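Local coordinates for EDTA monooxygenase (EDTA-degrading bacterium BNC1, PDB 5DQP), which oxidises EDTA as a monooxygenase, probably using reduced FMN and molecular oxygen, and interacts physically with a partner flavin reductase, at residues A328-I331 / G332-K335; L351-R354 / M355-A359; L303-L307 / E308-V312. One frame throughout, in Å; residues are numbered along the deposited sequence.

Interaction 1: A328-I331 / G332-K335; sequences ATPI and GILK
Leu334 folds back over Thr329 and Pro330 where the chain enters helix 331-344, with Pro330 in the N-cap position. Leu334 CB lies 3.5 Å from Ile331 O, one turn back. CG stands opposite the backbone carbonyl carbon (chi1 -56°), which turns the branch toward the incoming loop: Leu334 CG is 3.8 Å from Pro330 O, and Leu334 CD1 is 3.8 Å from Thr329 O. The other methyl, Leu334 CD2, meets Thr329 CG2 at 3.5 Å, the two side chains slanting across each other; Leu323 of the preceding loop also packs on Leu334. Alongside, Ile333 CG1 runs next to the proline ring and comes 4.0 Å from Pro330 CB. The backbone bonds are unequal: Pro330 O receives weak ones from Ile333 N and Leu334 N, whereas Lys335 N reaches Ile331 O at 2.8 Å. Replacing Leu334, an alanine here would probably deprive the Thr329 methyl of its closest neighbour and open a gap beside Leu323. The helix start is thus held by one good backbone bond, two weak ones and a patch of apolar contacts, the buried Leu334 linking the first turn to the loop before it.

Interaction 2: L351-R354 / M355-A359; sequences LALR and MRLIA
Leu353 and Leu357 meet where helix 348-354 gives way to strand 358-360, a helix-to-strand connection in the TIM-barrel fold of this luciferase-like monooxygenase. Leu353 O takes both Arg356 N, from above the carbonyl plane at 2.8 Å, and Leu357 N, at 2.9 Å and much straighter (168° at the hydrogen). Met355 N continues the helical pattern to Leu351 O.

The tight part is mostly apolar. Leu357 CG sits between its own backbone N and carbonyl carbon (chi1 48°), a turn that carries Leu357 CD1 back to within 3.5 Å of Leu353 CD1; Leu357 also packs on Val268 and Leu270 of strand 262-271. The second methyl of Leu353, CD2, touches Ala359 CB at 4.0 Å. Leu351 and Met355 lie alongside each other, Leu351 CD1 being 3.8 Å from Met355 CG, and both also pack on helix 331-344. The buried polar exception is Arg354, whose charge is satisfied: NE forms a salt bridge with Glu344, while NH1 and NH2 bond to the carbonyls of Leu234 and Gly235. Its aliphatic part runs beside Ile358, with Arg354 CD 3.6 Å from Ile358 CD1.

The looser, solvent side belongs to Arg356. Arg356 CD passes 3.3 Å from Ala352 O, the chain bends beyond it at chi3 (80°), and NE bonds to Tyr285 OH. NH1 lies close to the like-charged Arg295, which would probably disfavour a closer approach of the two guanidinium groups. Back at the junction, a CA-H...O contact adds to the turn, Arg354 CA lying 3.4 Å from Leu357 O.

Interaction 3: L303-L307 / E308-V312; sequences LGIDL and ERINV
An Asx motif built on Asp306 turns the chain in the loop that follows helix 292-303, which itself ends in a Schellman motif at Gly304. Asp306 CG extends opposite the backbone N (chi1 177°), bringing its carboxylate over the next peptides. Asp306 OD1 accepts Glu308 N at 3.1 Å in a fairly straight bond (163° at the hydrogen), though the donor comes from above the carboxylate plane. The backbone carbonyl of the same residue is shared: Arg309 N approaches Asp306 O from above the carbonyl plane, closing a beta turn, and Ile310 N lies in that plane, each at 3.0 Å.

OD2 faces Arg309. The extended arginine passes Arg309 CG 3.7 Å from Asp306 OD2 and ends in a long salt bridge, NH2 to OD2 at 3.6 Å, with the two flat groups steeply inclined to each other. Glu308 lies on the OD1 side, but it is poorly ordered.

Apolar contacts accompany the turn. Ile305 CG2 meets Ile310 CB at 4.0 Å, the two side chains crossing at about a right angle, and Leu307 CD2 rests 3.6 Å from Val312 CG1. Ile305 and Leu307 also reach Leu348 of helix 348-354 and Ser300 of helix 292-303, joining the turn to both helices.

Asp306 therefore gathers three backbone N-H groups on two of its oxygens. The Glu308 N-H and, more weakly because of its length, the Arg309 salt bridge would probably both help to offset its negative charge; the long bridge suggests only a weak restraint on the exposed arginine side chain.

In the fold
Along the chain interaction 3 comes first, then interaction 1, then interaction 2, all in the luciferase-like monooxygenase domain and on the same side of the chain's centre. They lie about 17 to 18 Å apart, centre to centre. Leu303, at the end of helix 292-303, connects them: Leu303 CD2 packs 3.9 Å from Leu334 O of interaction 1, and Leu303 CD1 packs 3.9 Å from Leu351 CD2 of interaction 2. Interactions 1 and 2 do not touch directly, but lie on the consecutive helices 331-344 and 348-354. Interaction 2 leads into strand 358-360 of the parallel barrel sheet, whereas interaction 3 is farthest out. The three contacts thus trace the polypeptide from a peripheral loop back to the barrel.

Interaction 1: A328-I331 / G332-K335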
loop_
_atom_site.group_PDB
_atom_site.type_symbol
_atom_site.label_atom_id
_atom_site.label_comp_id
_atom_site.label_asym_id
_atom_site.label_seq_id
_atom_site.Cartn_x
_atom_site.Cartn_y
_atom_site.Cartn_z
ATOM N N ALA A 328 6.052 38.915 7.354
ATOM C CA ALA A 328 5.250 37.721 7.105
ATOM C C ALA A 328 6.072 36.568 6.526
ATOM O O ALA A 328 5.504 35.506 6.242
ATOM C CB ALA A 328 4.089 38.046 6.162
ATOM N N THR A 329 7.371 36.748 6.313
ATOM C CA THR A 329 8.197 35.661 5.806
ATOM C C THR A 329 9.255 35.337 6.852
ATOM O O THR A 329 10.004 36.233 7.275
ATOM C CB THR A 329 8.842 36.012 4.455
ATOM O OG1 THR A 329 7.902 35.755 3.403
ATOM C CG2 THR A 329 10.088 35.180 4.208
ATOM N N PRO A 330 9.355 34.086 7.297
ATOM C CA PRO A 330 10.264 33.759 8.403
ATOM C C PRO A 330 11.688 34.243 8.142
ATOM O O PRO A 330 12.237 34.074 7.052
ATOM C CB PRO A 330 10.190 32.230 8.477
ATOM C CG PRO A 330 8.904 31.871 7.770
ATOM C CD PRO A 330 8.735 32.890 6.701
ATOM N N ILE A 331 12.280 34.840 9.176
ATOM C CA ILE A 331 13.617 35.419 9.089
ATOM C C ILE A 331 14.624 34.405 8.561
ATOM O O ILE A 331 15.541 34.756 7.809
ATOM C CB ILE A 331 14.037 35.950 10.470
ATOM C CG1 ILE A 331 15.371 36.690 10.383
ATOM C CG2 ILE A 331 14.110 34.800 11.461
ATOM C CD1 ILE A 331 15.336 37.855 9.428
ATOM N N GLY A 332 14.486 33.139 8.960
ATOM C CA GLY A 332 15.431 32.123 8.529
ATOM C C GLY A 332 15.452 31.921 7.028
ATOM O O GLY A 332 16.504 31.635 6.453
ATOM N N ILE A 333 14.298 32.051 6.372
ATOM C CA ILE A 333 14.275 31.997 4.915
ATOM C C ILE A 333 15.057 33.172 4.339
ATOM O O ILE A 333 15.914 33.005 3.463
ATOM C CB ILE A 333 12.821 31.991 4.401
ATOM C CG1 ILE A 333 11.966 30.944 5.132
ATOM C CG2 ILE A 333 12.781 31.870 2.870
ATOM C CD1 ILE A 333 12.685 29.675 5.487
ATOM N N LEU A 334 14.765 34.385 4.829
ATOM C CA LEU A 334 15.430 35.588 4.329
ATOM C C LEU A 334 16.936 35.484 4.514
ATOM O O LEU A 334 17.710 35.795 3.607
ATOM C CB LEU A 334 14.881 36.837 5.040
ATOM C CG LEU A 334 13.363 37.062 4.964
ATOM C CD1 LEU A 334 12.912 38.254 5.819
ATOM C CD2 LEU A 334 12.892 37.226 3.504
ATOM N N LYS A 335 17.372 35.039 5.687
ATOM C CA LYS A 335 18.805 34.931 5.918
ATOM C C LYS A 335 19.435 33.881 5.004
ATOM O O LYS A 335 20.578 34.044 4.556
ATOM C CB LYS A 335 19.073 34.614 7.385
ATOM C CG LYS A 335 20.517 34.828 7.760
ATOM C CD LYS A 335 20.970 36.238 7.356
ATOM C CE LYS A 335 22.463 36.300 7.013
ATOM N NZ LYS A 335 22.778 35.394 5.876
#

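Interaction 2: L351-R354 / M355-A359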
loop_
_atom_site.group_PDB
_atom_site.type_symbol
_atom_site.label_atom_id
_atom_site.label_comp_id
_atom_site.label_asym_id
_atom_site.label_seq_id
_atom_site.Cartn_x
_atom_site.Cartn_y
_atom_site.Cartn_z
ATOM N N LEU A 351 19.203 35.461 -8.109
ATOM C CA LEU A 351 18.728 34.915 -6.848
ATOM C C LEU A 351 17.242 34.546 -6.914
ATOM O O LEU A 351 16.840 33.511 -6.381
ATOM C CB LEU A 351 19.004 35.921 -5.727
ATOM C CG LEU A 351 18.517 35.548 -4.327
ATOM C CD1 LEU A 351 19.274 34.324 -3.794
ATOM C CD2 LEU A 351 18.682 36.757 -3.399
ATOM N N ALA A 352 16.418 35.369 -7.572
ATOM C CA ALA A 352 14.983 35.091 -7.679
ATOM C C ALA A 352 14.704 33.714 -8.264
ATOM O O ALA A 352 13.736 33.045 -7.877
ATOM C CB ALA A 352 14.299 36.146 -8.549
ATOM N N LEU A 353 15.503 33.308 -9.247
ATOM C CA LEU A 353 15.350 32.012 -9.897
ATOM C C LEU A 353 15.984 30.901 -9.056
ATOM O O LEU A 353 15.353 29.873 -8.792
ATOM C CB LEU A 353 15.978 32.075 -11.300
ATOM C CG LEU A 353 15.780 30.857 -12.204
ATOM C CD1 LEU A 353 14.298 30.690 -12.485
ATOM C CD2 LEU A 353 16.578 30.985 -13.502
ATOM N N ARG A 354 17.216 31.128 -8.590
ATOM C CA ARG A 354 17.990 30.118 -7.866
ATOM C C ARG A 354 17.267 29.613 -6.624
ATOM O O ARG A 354 17.462 28.460 -6.219
ATOM C CB ARG A 354 19.354 30.718 -7.499
ATOM C CG ARG A 354 20.065 30.089 -6.322
ATOM C CD ARG A 354 20.562 28.666 -6.623
ATOM N NE ARG A 354 21.449 28.196 -5.555
ATOM C CZ ARG A 354 21.020 27.561 -4.466
ATOM N NH1 ARG A 354 19.715 27.312 -4.321
ATOM N NH2 ARG A 354 21.879 27.166 -3.534
ATOM N N MET A 355 16.434 30.451 -6.002
ATOM C CA MET A 355 15.709 30.022 -4.814
ATOM C C MET A 355 14.570 29.074 -5.170
ATOM O O MET A 355 14.192 28.229 -4.355
ATOM C CB MET A 355 15.166 31.231 -4.043
ATOM C CG MET A 355 16.235 32.138 -3.437
ATOM S SD MET A 355 17.506 31.211 -2.533
ATOM C CE MET A 355 16.637 30.707 -1.054
ATOM N N ARG A 356 14.035 29.183 -6.379
ATOM C CA ARG A 356 12.967 28.314 -6.856
ATOM C C ARG A 356 13.493 27.031 -7.509
ATOM O O ARG A 356 13.008 25.937 -7.202
ATOM C CB ARG A 356 12.088 29.092 -7.835
ATOM C CG ARG A 356 11.605 30.453 -7.306
ATOM C CD ARG A 356 10.945 31.280 -8.419
ATOM N NE ARG A 356 9.569 30.861 -8.676
ATOM C CZ ARG A 356 8.496 31.446 -8.149
ATOM N NH1 ARG A 356 8.620 32.498 -7.344
ATOM N NH2 ARG A 356 7.291 30.980 -8.435
ATOM N N LEU A 357 14.487 27.134 -8.395
ATOM C CA LEU A 357 14.968 25.960 -9.112
ATOM C C LEU A 357 16.424 26.152 -9.540
ATOM O O LEU A 357 17.019 27.210 -9.350
ATOM C CB LEU A 357 14.058 25.655 -10.306
ATOM C CG LEU A 357 13.699 26.822 -11.226
ATOM C CD1 LEU A 357 14.918 27.253 -11.992
ATOM C CD2 LEU A 357 12.560 26.467 -12.203
ATOM N N ILE A 358 17.006 25.098 -10.094
ATOM C CA ILE A 358 18.374 25.112 -10.579
ATOM C C ILE A 358 18.297 24.989 -12.100
ATOM O O ILE A 358 18.117 23.896 -12.645
ATOM C CB ILE A 358 19.221 23.988 -9.963
ATOM C CG1 ILE A 358 19.290 24.087 -8.426
ATOM C CG2 ILE A 358 20.624 24.032 -10.552
ATOM C CD1 ILE A 358 20.084 25.296 -7.917
ATOM N N ALA A 359 18.405 26.107 -12.801
ATOM C CA ALA A 359 18.366 26.095 -14.253
ATOM C C ALA A 359 19.787 26.048 -14.798
ATOM O O ALA A 359 20.680 26.712 -14.270
ATOM C CB ALA A 359 17.631 27.327 -14.777
#

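Interaction 3: L303-L307 / E308-V312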
loop_
_atom_site.group_PDB
_atom_site.type_symbol
_atom_site.label_atom_id
_atom_site.label_comp_id
_atom_site.label_asym_id
_atom_site.label_seq_id
_atom_site.Cartn_x
_atom_site.Cartn_y
_atom_site.Cartn_z
ATOM N N LEU A 303 13.818 41.580 1.065
ATOM C CA LEU A 303 15.192 41.585 1.526
ATOM C C LEU A 303 15.693 42.989 1.790
ATOM O O LEU A 303 16.854 43.149 2.172
ATOM C CB LEU A 303 16.100 40.900 0.497
ATOM C CG LEU A 303 15.780 39.448 0.110
ATOM C CD1 LEU A 303 16.507 39.084 -1.164
ATOM C CD2 LEU A 303 16.125 38.470 1.218
ATOM N N GLY A 304 14.850 44.002 1.581
ATOM C CA GLY A 304 15.241 45.383 1.824
ATOM C C GLY A 304 16.304 45.894 0.876
ATOM O O GLY A 304 17.159 46.686 1.281
ATOM N N ILE A 305 16.295 45.440 -0.369
ATOM C CA ILE A 305 17.213 45.933 -1.388
ATOM C C ILE A 305 16.573 47.128 -2.091
ATOM O O ILE A 305 15.490 47.008 -2.678
ATOM C CB ILE A 305 17.561 44.826 -2.394
ATOM C CG1 ILE A 305 18.439 43.751 -1.727
ATOM C CG2 ILE A 305 18.231 45.441 -3.628
ATOM C CD1 ILE A 305 18.536 42.452 -2.502
ATOM N N ASP A 306 17.252 48.277 -2.055
ATOM C CA ASP A 306 16.720 49.521 -2.626
ATOM C C ASP A 306 16.970 49.553 -4.135
ATOM O O ASP A 306 18.060 49.896 -4.591
ATOM C CB ASP A 306 17.353 50.727 -1.931
ATOM C CG ASP A 306 16.891 52.055 -2.520
ATOM O OD1 ASP A 306 15.943 52.057 -3.336
ATOM O OD2 ASP A 306 17.472 53.102 -2.166
ATOM N N LEU A 307 15.957 49.233 -4.922
ATOM C CA LEU A 307 16.179 49.149 -6.370
ATOM C C LEU A 307 16.344 50.489 -7.044
ATOM O O LEU A 307 16.350 50.508 -8.287
ATOM C CB LEU A 307 15.040 48.399 -7.056
ATOM C CG LEU A 307 14.935 46.901 -6.783
ATOM C CD1 LEU A 307 13.746 46.359 -7.524
ATOM C CD2 LEU A 307 16.219 46.168 -7.171
ATOM N N GLU A 308 16.416 51.584 -6.324
ATOM C CA GLU A 308 16.847 52.831 -6.922
ATOM C C GLU A 308 18.347 53.028 -6.910
ATOM O O GLU A 308 18.859 53.720 -7.736
ATOM C CB GLU A 308 16.163 54.012 -6.281
ATOM C CG GLU A 308 14.878 54.367 -6.969
ATOM C CD GLU A 308 13.870 53.254 -6.922
ATOM O OE1 GLU A 308 13.997 52.263 -7.678
ATOM O OE2 GLU A 308 12.950 53.365 -6.115
ATOM N N ARG A 309 19.023 52.448 -5.943
ATOM C CA ARG A 309 20.469 52.465 -5.865
ATOM C C ARG A 309 21.110 51.191 -6.402
ATOM O O ARG A 309 22.302 51.213 -6.730
ATOM C CB ARG A 309 20.916 52.682 -4.412
ATOM C CG ARG A 309 20.590 54.062 -3.862
ATOM C CD ARG A 309 21.120 54.249 -2.442
ATOM N NE ARG A 309 21.292 55.667 -2.132
ATOM C CZ ARG A 309 20.477 56.381 -1.356
ATOM N NH1 ARG A 309 20.722 57.670 -1.147
ATOM N NH2 ARG A 309 19.429 55.812 -0.775
ATOM N N ILE A 310 20.357 50.094 -6.499
ATOM C CA ILE A 310 20.896 48.779 -6.835
ATOM C C ILE A 310 20.204 48.301 -8.107
ATOM O O ILE A 310 18.970 48.238 -8.163
ATOM C CB ILE A 310 20.704 47.768 -5.684
ATOM C CG1 ILE A 310 21.331 48.286 -4.397
ATOM C CG2 ILE A 310 21.377 46.440 -5.990
ATOM C CD1 ILE A 310 22.832 48.351 -4.450
ATOM N N ASN A 311 20.998 47.981 -9.126
ATOM C CA ASN A 311 20.492 47.346 -10.336
ATOM C C ASN A 311 20.186 45.876 -10.064
ATOM O O ASN A 311 20.904 45.210 -9.312
ATOM C CB ASN A 311 21.539 47.477 -11.449
ATOM C CG ASN A 311 21.075 46.914 -12.785
ATOM O OD1 ASN A 311 21.119 45.708 -13.013
ATOM N ND2 ASN A 311 20.648 47.792 -13.680
ATOM N N VAL A 312 19.119 45.356 -10.679
ATOM C CA VAL A 312 18.781 43.948 -10.479
ATOM C C VAL A 312 19.796 42.995 -11.092
ATOM O O VAL A 312 19.734 41.791 -10.821
ATOM C CB VAL A 312 17.375 43.587 -11.016
ATOM C CG1 VAL A 312 16.322 44.448 -10.344
ATOM C CG2 VAL A 312 17.305 43.702 -12.535
#